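Local structure of nucleotidyltransferase-like protein (Exiguobacterium sibiricum, 3C18) at residues A[7-12]-A[63-68]; A[125-130]-A[261-266]; A[225-230]-A[267-272]. The protein is of unknown specific function but probably belongs to the nucleotidyltransferases, joining a nucleotidyltransferase-like domain to a putative substrate-binding helical domain and a helix-turn-helix domain. All coordinates share one frame; numbering follows the deposited sequence.

Interaction 1 (A[7-12]-A[63-68]); sequences RTIYSE and LRVSLH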
loop_
_atom_site.group_PDB
_atom_site.type_symbol
_atom_site.label_atom_id
_atom_site.label_comp_id
_atom_site.label_asym_id
_atom_site.label_seq_id
_atom_site.Cartn_x
_atom_site.Cartn_y
_atom_site.Cartn_z
ATOM N N ARG A 7 11.329 -33.161 -7.948
ATOM C CA ARG A 7 10.208 -34.042 -8.274
ATOM C C ARG A 7 9.472 -34.542 -7.045
ATOM O O ARG A 7 8.242 -34.653 -7.034
ATOM C CB ARG A 7 10.678 -35.237 -9.113
ATOM C CG ARG A 7 9.552 -36.024 -9.751
ATOM C CD ARG A 7 10.115 -37.143 -10.598
ATOM N NE ARG A 7 10.926 -36.635 -11.699
ATOM C CZ ARG A 7 11.723 -37.388 -12.449
ATOM N NH1 ARG A 7 11.831 -38.683 -12.209
ATOM N NH2 ARG A 7 12.421 -36.848 -13.428
ATOM N N THR A 8 10.238 -34.831 -6.010
ATOM C CA THR A 8 9.686 -35.394 -4.773
ATOM C C THR A 8 8.828 -34.362 -4.060
ATOM O O THR A 8 7.970 -34.692 -3.230
ATOM C CB THR A 8 10.807 -35.887 -3.836
ATOM O OG1 THR A 8 11.468 -37.009 -4.435
ATOM C CG2 THR A 8 10.252 -36.296 -2.489
ATOM N N ILE A 9 9.057 -33.107 -4.403
ATOM C CA ILE A 9 8.311 -32.007 -3.785
ATOM C C ILE A 9 7.096 -31.606 -4.625
ATOM O O ILE A 9 6.011 -31.456 -4.108
ATOM C CB ILE A 9 9.193 -30.751 -3.531
ATOM C CG1 ILE A 9 10.320 -31.079 -2.547
ATOM C CG2 ILE A 9 8.325 -29.576 -2.994
ATOM C CD1 ILE A 9 11.204 -29.906 -2.155
ATOM N N TYR A 10 7.267 -31.452 -5.930
ATOM C CA TYR A 10 6.184 -30.866 -6.739
ATOM C C TYR A 10 5.175 -31.888 -7.205
ATOM O O TYR A 10 4.030 -31.561 -7.523
ATOM C CB TYR A 10 6.750 -30.098 -7.936
ATOM C CG TYR A 10 7.124 -30.941 -9.130
ATOM C CD1 TYR A 10 6.145 -31.527 -9.913
ATOM C CD2 TYR A 10 8.458 -31.106 -9.509
ATOM C CE1 TYR A 10 6.476 -32.288 -11.019
ATOM C CE2 TYR A 10 8.801 -31.884 -10.619
ATOM C CZ TYR A 10 7.801 -32.463 -11.364
ATOM O OH TYR A 10 8.090 -33.223 -12.483
ATOM N N SER A 11 5.584 -33.142 -7.210
ATOM C CA SER A 11 4.747 -34.190 -7.845
ATOM C C SER A 11 3.334 -34.237 -7.301
ATOM O O SER A 11 2.388 -34.387 -8.047
ATOM C CB SER A 11 5.389 -35.589 -7.787
ATOM O OG SER A 11 6.321 -35.738 -8.851
ATOM N N GLU A 12 3.198 -34.057 -6.002
ATOM C CA GLU A 12 1.884 -34.199 -5.356
ATOM C C GLU A 12 0.971 -33.030 -5.815
ATOM O O GLU A 12 -0.255 -33.154 -5.873
ATOM C CB GLU A 12 2.041 -34.244 -3.823
ATOM N N LEU A 63 19.490 -29.366 -1.434
ATOM C CA LEU A 63 18.794 -28.308 -2.180
ATOM C C LEU A 63 17.658 -27.690 -1.408
ATOM O O LEU A 63 16.695 -28.359 -1.080
ATOM C CB LEU A 63 18.249 -28.863 -3.499
ATOM C CG LEU A 63 17.749 -27.808 -4.492
ATOM C CD1 LEU A 63 18.932 -27.010 -5.067
ATOM C CD2 LEU A 63 16.947 -28.437 -5.607
ATOM N N ARG A 64 17.793 -26.400 -1.137
ATOM C CA ARG A 64 16.778 -25.618 -0.417
ATOM C C ARG A 64 15.805 -25.024 -1.401
ATOM O O ARG A 64 16.176 -24.346 -2.358
ATOM C CB ARG A 64 17.413 -24.510 0.415
ATOM C CG ARG A 64 18.331 -25.023 1.469
ATOM C CD ARG A 64 19.245 -23.946 1.977
ATOM N NE ARG A 64 18.676 -23.198 3.088
ATOM C CZ ARG A 64 19.089 -21.989 3.466
ATOM N NH1 ARG A 64 20.065 -21.377 2.805
ATOM N NH2 ARG A 64 18.510 -21.380 4.492
ATOM N N VAL A 65 14.540 -25.304 -1.148
ATOM C CA VAL A 65 13.458 -24.970 -2.066
ATOM C C VAL A 65 12.377 -24.177 -1.359
ATOM O O VAL A 65 11.853 -24.595 -0.356
ATOM C CB VAL A 65 12.819 -26.266 -2.638
ATOM C CG1 VAL A 65 11.733 -25.966 -3.674
ATOM C CG2 VAL A 65 13.888 -27.159 -3.218
ATOM N N SER A 66 12.080 -23.006 -1.917
ATOM C CA SER A 66 10.915 -22.207 -1.508
ATOM C C SER A 66 9.750 -22.475 -2.466
ATOM O O SER A 66 9.887 -22.418 -3.672
ATOM C CB SER A 66 11.229 -20.707 -1.519
ATOM O OG SER A 66 10.151 -19.996 -0.946
ATOM N N LEU A 67 8.603 -22.781 -1.896
ATOM C CA LEU A 67 7.416 -22.982 -2.686
ATOM C C LEU A 67 6.360 -21.900 -2.428
ATOM O O LEU A 67 5.839 -21.749 -1.308
ATOM C CB LEU A 67 6.870 -24.374 -2.435
ATOM C CG LEU A 67 5.809 -24.888 -3.400
ATOM C CD1 LEU A 67 5.888 -26.373 -3.539
ATOM C CD2 LEU A 67 4.438 -24.452 -2.909
ATOM N N HIS A 68 6.078 -21.154 -3.491
ATOM C CA HIS A 68 4.988 -20.176 -3.520
ATOM C C HIS A 68 3.742 -20.778 -4.159
ATOM O O HIS A 68 3.757 -21.183 -5.301
ATOM C CB HIS A 68 5.417 -18.892 -4.220
ATOM C CG HIS A 68 6.341 -18.041 -3.385
ATOM N ND1 HIS A 68 6.020 -16.762 -2.981
ATOM C CD2 HIS A 68 7.557 -18.311 -2.845
ATOM C CE1 HIS A 68 7.012 -16.269 -2.252
ATOM N NE2 HIS A 68 7.955 -17.194 -2.146
#
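I9 of helix 2-15 meets V65 and L67 of strand 63-71, and its branched side chain alone carries the helix side of the contact. One turn of the helix is closed at R7, whose carbonyl O accepts two bonds from S11: the backbone N of S11 reaches R7 O at 3.1 Å, and the hydroxyl S11 OG reaches R7 O at 2.9 Å from the opposite face of the carbonyl plane. The guanidinium of R7 pairs with E3 one turn earlier. At I9 the CB bond points toward the strand, and the two branches divide the work. CG1 stands anti to the carbonyl carbon (chi1 -62°) and the chain runs on extended, which carries CD1 tip to tip against V65, 4.0 Å from V65 CG2 and equally close to V65 CB. The side chains of I9 and L67 run past each other in opposite directions, with I9 CG2 4.1 Å from L67 CD1. On the strand, V65 and L67 are alternate residues turned to the same face of the mixed sheet; there V65 also touches L42 and L67 touches V44 of strand 40-46, while I9 reaches Y58 of strand 53-60. All three touching residues are buried, so the contact is apolar, and I9 packs on the sheet of the nucleotidyltransferase-like domain through dispersion and the exclusion of water, with no directional bond between the segments.

Interaction 2 (A[125-130]-A[261-266]); sequences LSFAKL and DFFIRK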
loop_
_atom_site.group_PDB
_atom_site.type_symbol
_atom_site.label_atom_id
_atom_site.label_comp_id
_atom_site.label_asym_id
_atom_site.label_seq_id
_atom_site.Cartn_x
_atom_site.Cartn_y
_atom_site.Cartn_z
ATOM N N LEU A 125 -4.497 4.730 -11.380
ATOM C CA LEU A 125 -3.986 4.438 -10.039
ATOM C C LEU A 125 -2.750 5.270 -9.718
ATOM O O LEU A 125 -2.586 5.750 -8.629
ATOM C CB LEU A 125 -3.722 2.939 -9.860
ATOM C CG LEU A 125 -5.020 2.086 -9.847
ATOM C CD1 LEU A 125 -4.775 0.568 -10.038
ATOM C CD2 LEU A 125 -5.746 2.322 -8.525
ATOM N N SER A 126 -1.901 5.486 -10.709
ATOM C CA SER A 126 -0.681 6.282 -10.523
ATOM C C SER A 126 -1.035 7.754 -10.357
ATOM O O SER A 126 -0.537 8.480 -9.471
ATOM C CB SER A 126 0.231 6.085 -11.743
ATOM O OG SER A 126 1.478 6.711 -11.568
ATOM N N PHE A 127 -1.933 8.188 -11.210
ATOM C CA PHE A 127 -2.402 9.559 -11.194
ATOM C C PHE A 127 -3.107 9.848 -9.863
ATOM O O PHE A 127 -2.959 10.912 -9.258
ATOM C CB PHE A 127 -3.381 9.814 -12.349
ATOM C CG PHE A 127 -3.806 11.236 -12.450
ATOM C CD1 PHE A 127 -3.038 12.139 -13.172
ATOM C CD2 PHE A 127 -4.953 11.692 -11.800
ATOM C CE1 PHE A 127 -3.400 13.479 -13.248
ATOM C CE2 PHE A 127 -5.325 13.046 -11.872
ATOM C CZ PHE A 127 -4.541 13.936 -12.599
ATOM N N ALA A 128 -3.865 8.877 -9.385
ATOM C CA ALA A 128 -4.578 9.054 -8.084
ATOM C C ALA A 128 -3.583 9.337 -6.948
ATOM O O ALA A 128 -3.769 10.220 -6.071
ATOM C CB ALA A 128 -5.396 7.796 -7.771
ATOM N N LYS A 129 -2.482 8.608 -6.973
ATOM C CA LYS A 129 -1.494 8.712 -5.884
ATOM C C LYS A 129 -0.680 9.987 -6.029
ATOM O O LYS A 129 -0.285 10.642 -5.036
ATOM C CB LYS A 129 -0.568 7.502 -5.883
ATOM C CG LYS A 129 -1.210 6.171 -5.545
ATOM C CD LYS A 129 -1.929 6.206 -4.224
ATOM N N LEU A 130 -0.403 10.336 -7.272
ATOM C CA LEU A 130 0.322 11.609 -7.548
ATOM C C LEU A 130 -0.478 12.777 -6.976
ATOM O O LEU A 130 0.047 13.698 -6.334
ATOM C CB LEU A 130 0.501 11.809 -9.056
ATOM C CG LEU A 130 0.800 13.179 -9.647
ATOM C CD1 LEU A 130 2.087 13.782 -9.119
ATOM C CD2 LEU A 130 0.835 13.021 -11.193
ATOM N N ASP A 261 -13.457 14.918 -7.525
ATOM C CA ASP A 261 -13.385 16.316 -7.083
ATOM C C ASP A 261 -12.461 17.081 -7.991
ATOM O O ASP A 261 -12.709 18.224 -8.414
ATOM C CB ASP A 261 -12.790 16.377 -5.682
ATOM C CG ASP A 261 -12.666 17.800 -5.138
ATOM O OD1 ASP A 261 -13.666 18.330 -4.613
ATOM O OD2 ASP A 261 -11.552 18.363 -5.148
ATOM N N PHE A 262 -11.361 16.420 -8.301
ATOM C CA PHE A 262 -10.345 17.032 -9.134
ATOM C C PHE A 262 -10.858 17.254 -10.544
ATOM O O PHE A 262 -10.755 18.320 -11.093
ATOM C CB PHE A 262 -9.123 16.168 -9.184
ATOM C CG PHE A 262 -8.023 16.768 -9.967
ATOM C CD1 PHE A 262 -7.280 17.760 -9.440
ATOM C CD2 PHE A 262 -7.740 16.331 -11.216
ATOM C CE1 PHE A 262 -6.222 18.324 -10.158
ATOM C CE2 PHE A 262 -6.685 16.886 -11.948
ATOM C CZ PHE A 262 -5.932 17.869 -11.408
ATOM N N PHE A 263 -11.439 16.221 -11.116
ATOM C CA PHE A 263 -11.913 16.293 -12.484
ATOM C C PHE A 263 -13.041 17.339 -12.633
ATOM O O PHE A 263 -13.209 17.954 -13.663
ATOM C CB PHE A 263 -12.344 14.929 -12.971
ATOM C CG PHE A 263 -11.211 13.930 -13.096
ATOM C CD1 PHE A 263 -10.036 14.283 -13.679
ATOM C CD2 PHE A 263 -11.363 12.624 -12.684
ATOM C CE1 PHE A 263 -9.036 13.362 -13.804
ATOM C CE2 PHE A 263 -10.351 11.699 -12.826
ATOM C CZ PHE A 263 -9.201 12.076 -13.383
ATOM N N ILE A 264 -13.783 17.570 -11.558
ATOM C CA ILE A 264 -14.870 18.568 -11.588
ATOM C C ILE A 264 -14.226 19.923 -11.699
ATOM O O ILE A 264 -14.636 20.758 -12.473
ATOM C CB ILE A 264 -15.755 18.522 -10.311
ATOM C CG1 ILE A 264 -16.648 17.263 -10.333
ATOM C CG2 ILE A 264 -16.593 19.786 -10.230
ATOM C CD1 ILE A 264 -17.355 17.047 -9.099
ATOM N N ARG A 265 -13.158 20.123 -10.953
ATOM C CA ARG A 265 -12.477 21.428 -10.947
ATOM C C ARG A 265 -11.737 21.690 -12.254
ATOM O O ARG A 265 -11.453 22.813 -12.586
ATOM C CB ARG A 265 -11.518 21.523 -9.778
ATOM C CG ARG A 265 -12.243 21.672 -8.464
ATOM C CD ARG A 265 -11.296 21.819 -7.291
ATOM N NE ARG A 265 -10.701 20.537 -6.939
ATOM C CZ ARG A 265 -9.395 20.269 -6.975
ATOM N NH1 ARG A 265 -8.520 21.212 -7.306
ATOM N NH2 ARG A 265 -8.970 19.055 -6.647
ATOM N N LYS A 266 -11.435 20.648 -12.996
ATOM C CA LYS A 266 -10.715 20.784 -14.264
ATOM C C LYS A 266 -11.682 20.798 -15.430
ATOM O O LYS A 266 -11.290 20.857 -16.603
ATOM C CB LYS A 266 -9.736 19.630 -14.465
ATOM C CG LYS A 266 -8.609 19.632 -13.490
ATOM C CD LYS A 266 -7.877 20.931 -13.491
ATOM C CE LYS A 266 -7.014 21.075 -12.262
ATOM N NZ LYS A 266 -6.657 22.483 -12.027
#
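F127 of helix 116-142 pushes its ring toward two consecutive phenylalanines, F262 and F263, near the end of helix 253-265. The shortest approach joins F127 CZ to F262 CE2 at 3.7 Å, and F262 CE2 arrives at the edge of the F127 ring, close to its plane. The two side chains cross at about a right angle, yet the rings themselves are oblique, with planes at 59° and centroids 5.8 Å apart. F263 adds a looser touch, its CE1 lying 4.2 Å from F127 CE2. F127 and F262 both hold CG anti to the backbone N (chi1 -175° for F127), carrying the two rings into the interface between the helices, whereas F263 has CG beside its backbone N and brings its ring in from the flank. Around this trio, K266 lays its CG over one face of F262, 3.7 Å above the ring plane and offset toward the rim. L163 of helix 146-167 and L216 of helix 201-218 pack on F127, V220 touches both F262 and F263, and F228 meets F263 edge-to-face. On a more exposed part of the helix, R265 NE forms a salt bridge of 2.9 Å with D261 OD2, which also binds R31 of the second subunit. The buried aromatic cluster is helix-to-helix packing that joins helix 253-265 of the helix-turn-helix region to long helix 116-142, which probably belongs to the YgxA-like substrate-binding domain.

Interaction 3 (A[225-230]-A[267-272]); sequences KYLFEV and GLIRIS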
loop_
_atom_site.group_PDB
_atom_site.type_symbol
_atom_site.label_atom_id
_atom_site.label_comp_id
_atom_site.label_asym_id
_atom_site.label_seq_id
_atom_site.Cartn_x
_atom_site.Cartn_y
_atom_site.Cartn_z
ATOM N N LYS A 225 -8.822 8.892 -18.060
ATOM C CA LYS A 225 -9.319 8.114 -19.209
ATOM C C LYS A 225 -10.075 6.817 -18.834
ATOM O O LYS A 225 -11.162 6.526 -19.339
ATOM C CB LYS A 225 -8.161 7.848 -20.176
ATOM C CG LYS A 225 -8.416 6.871 -21.279
ATOM C CD LYS A 225 -7.170 6.778 -22.184
ATOM C CE LYS A 225 -7.153 5.486 -22.997
ATOM N NZ LYS A 225 -8.079 5.471 -24.157
ATOM N N TYR A 226 -9.507 6.040 -17.936
ATOM C CA TYR A 226 -10.160 4.782 -17.520
ATOM C C TYR A 226 -11.492 5.058 -16.857
ATOM O O TYR A 226 -12.484 4.420 -17.134
ATOM C CB TYR A 226 -9.253 3.994 -16.588
ATOM C CG TYR A 226 -9.821 2.667 -16.139
ATOM C CD1 TYR A 226 -9.598 1.512 -16.866
ATOM C CD2 TYR A 226 -10.543 2.569 -14.987
ATOM C CE1 TYR A 226 -10.088 0.309 -16.449
ATOM C CE2 TYR A 226 -11.061 1.358 -14.569
ATOM C CZ TYR A 226 -10.821 0.241 -15.305
ATOM O OH TYR A 226 -11.335 -0.949 -14.880
ATOM N N LEU A 227 -11.512 6.046 -15.988
ATOM C CA LEU A 227 -12.739 6.424 -15.265
ATOM C C LEU A 227 -13.775 6.920 -16.265
ATOM O O LEU A 227 -14.879 6.399 -16.360
ATOM C CB LEU A 227 -12.424 7.513 -14.211
ATOM C CG LEU A 227 -13.592 8.071 -13.384
ATOM C CD1 LEU A 227 -14.257 6.907 -12.569
ATOM C CD2 LEU A 227 -13.116 9.183 -12.416
ATOM N N PHE A 228 -13.372 7.820 -17.140
ATOM C CA PHE A 228 -14.335 8.435 -18.092
ATOM C C PHE A 228 -14.961 7.398 -19.018
ATOM O O PHE A 228 -16.145 7.418 -19.292
ATOM C CB PHE A 228 -13.682 9.515 -18.939
ATOM C CG PHE A 228 -13.056 10.603 -18.136
ATOM C CD1 PHE A 228 -13.578 10.933 -16.904
ATOM C CD2 PHE A 228 -12.003 11.337 -18.651
ATOM C CE1 PHE A 228 -13.035 11.958 -16.167
ATOM C CE2 PHE A 228 -11.424 12.345 -17.899
ATOM C CZ PHE A 228 -11.953 12.650 -16.655
ATOM N N GLU A 229 -14.160 6.439 -19.420
ATOM C CA GLU A 229 -14.618 5.401 -20.337
ATOM C C GLU A 229 -15.648 4.537 -19.634
ATOM O O GLU A 229 -16.660 4.165 -20.224
ATOM C CB GLU A 229 -13.474 4.515 -20.814
ATOM C CG GLU A 229 -13.891 3.405 -21.793
ATOM N N VAL A 230 -15.391 4.203 -18.374
ATOM C CA VAL A 230 -16.366 3.388 -17.612
ATOM C C VAL A 230 -17.656 4.202 -17.453
ATOM O O VAL A 230 -18.767 3.686 -17.593
ATOM C CB VAL A 230 -15.830 2.952 -16.229
ATOM C CG1 VAL A 230 -16.976 2.469 -15.304
ATOM C CG2 VAL A 230 -14.797 1.876 -16.407
ATOM N N GLY A 267 -12.954 20.708 -15.093
ATOM C CA GLY A 267 -14.017 20.813 -16.080
ATOM C C GLY A 267 -14.308 19.560 -16.852
ATOM O O GLY A 267 -15.018 19.605 -17.831
ATOM N N LEU A 268 -13.813 18.423 -16.383
ATOM C CA LEU A 268 -13.984 17.148 -17.127
ATOM C C LEU A 268 -15.165 16.301 -16.645
ATOM O O LEU A 268 -15.598 15.359 -17.291
ATOM C CB LEU A 268 -12.712 16.325 -17.020
ATOM C CG LEU A 268 -11.517 16.963 -17.739
ATOM C CD1 LEU A 268 -10.233 16.186 -17.412
ATOM C CD2 LEU A 268 -11.796 16.978 -19.231
ATOM N N ILE A 269 -15.651 16.661 -15.471
ATOM C CA ILE A 269 -16.816 16.012 -14.880
ATOM C C ILE A 269 -17.766 17.094 -14.443
ATOM O O ILE A 269 -17.361 18.148 -13.938
ATOM C CB ILE A 269 -16.464 15.072 -13.687
ATOM C CG1 ILE A 269 -15.963 13.713 -14.181
ATOM C CG2 ILE A 269 -17.703 14.790 -12.838
ATOM C CD1 ILE A 269 -15.473 12.805 -13.059
ATOM N N ARG A 270 -19.038 16.847 -14.693
ATOM C CA ARG A 270 -20.107 17.773 -14.342
ATOM C C ARG A 270 -20.872 17.315 -13.131
ATOM O O ARG A 270 -21.397 16.255 -13.108
ATOM C CB ARG A 270 -21.094 17.923 -15.526
ATOM C CG ARG A 270 -22.238 18.926 -15.269
ATOM C CD ARG A 270 -22.987 19.303 -16.569
ATOM N NE ARG A 270 -23.085 18.151 -17.465
ATOM C CZ ARG A 270 -22.452 18.055 -18.631
ATOM N NH1 ARG A 270 -21.714 19.069 -19.080
ATOM N NH2 ARG A 270 -22.587 16.949 -19.360
ATOM N N ILE A 271 -20.944 18.176 -12.139
ATOM C CA ILE A 271 -21.694 17.889 -10.895
ATOM C C ILE A 271 -23.095 18.492 -10.909
ATOM O O ILE A 271 -23.304 19.650 -11.261
ATOM C CB ILE A 271 -20.891 18.369 -9.615
ATOM C CG1 ILE A 271 -21.586 17.898 -8.360
ATOM C CG2 ILE A 271 -20.733 19.862 -9.593
ATOM C CD1 ILE A 271 -20.785 18.109 -7.095
ATOM N N SER A 272 -24.071 17.663 -10.552
ATOM C CA SER A 272 -25.424 18.092 -10.432
ATOM C C SER A 272 -26.123 17.404 -9.279
ATOM O O SER A 272 -25.561 16.619 -8.574
ATOM C CB SER A 272 -26.208 17.823 -11.725
ATOM O OG SER A 272 -26.208 16.435 -12.040
#
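With CG anti to the carbonyl carbon (chi1 -57°), the F228 ring leaves helix 220-231 and reaches L268 and I269, where the chain passes from helix 253-265 into strand 269-275. L268 and I269 adopt the same first-torsion arrangement, and I269 continues extended (chi2 174°), which sends its CD1 toward the helix. Different ring carbons serve the two residues. F228 CZ lies 3.8 Å from L268 CB, while L268 CD1 reaches the same carbon at 4.0 Å and also nears CE2, so L268 meets the ring through both CB and CD1, the two side chains crossing at roughly a right angle. At F228 CE1, I269 CG1 stands 3.9 Å away, with I269 CD1 almost as close. L227, the preceding residue on the helix, adds a looser contact from its CD2 to I269 CD1 at 4.4 Å. Trimming F228 to an alanine here would probably open a gap between the helix and the start of the strand, leaving L268 and I269 without the ring they pack against. Just ahead of the contact, G267 ends helix 253-265 in a Schellman motif, taking a positive phi (81°) as the chain turns toward the strand. Strand 269-275 then pairs antiparallel with 281-288. Three helices, 220-231, 240-245 and 253-265, followed by this pair of strands, with short strand 238-239 completing the sheet, are consistent with a winged helix-turn-helix fold.

How the interactions relate
Along the chain, interaction 1 closes before the others open, whereas the segments of interactions 2 and 3 alternate. Interaction 1 seats helix 2-15 on the mixed sheet of the nucleotidyltransferase-like domain, its centre about 46 Å from that of interaction 2 and about 49 Å from that of interaction 3, across the chain's centre. The centres of interactions 2 and 3 are about 11 Å apart, and the two touch: F263 O and L268 N, 2.8 Å apart, probably share a hydrogen bond, and I264 CG1 packs on I269 CG2. Strand 269-275 follows helix 253-265 after a short turn, so F263 and its neighbours link the two contacts, and that helix packs against both 220-231 and 116-142.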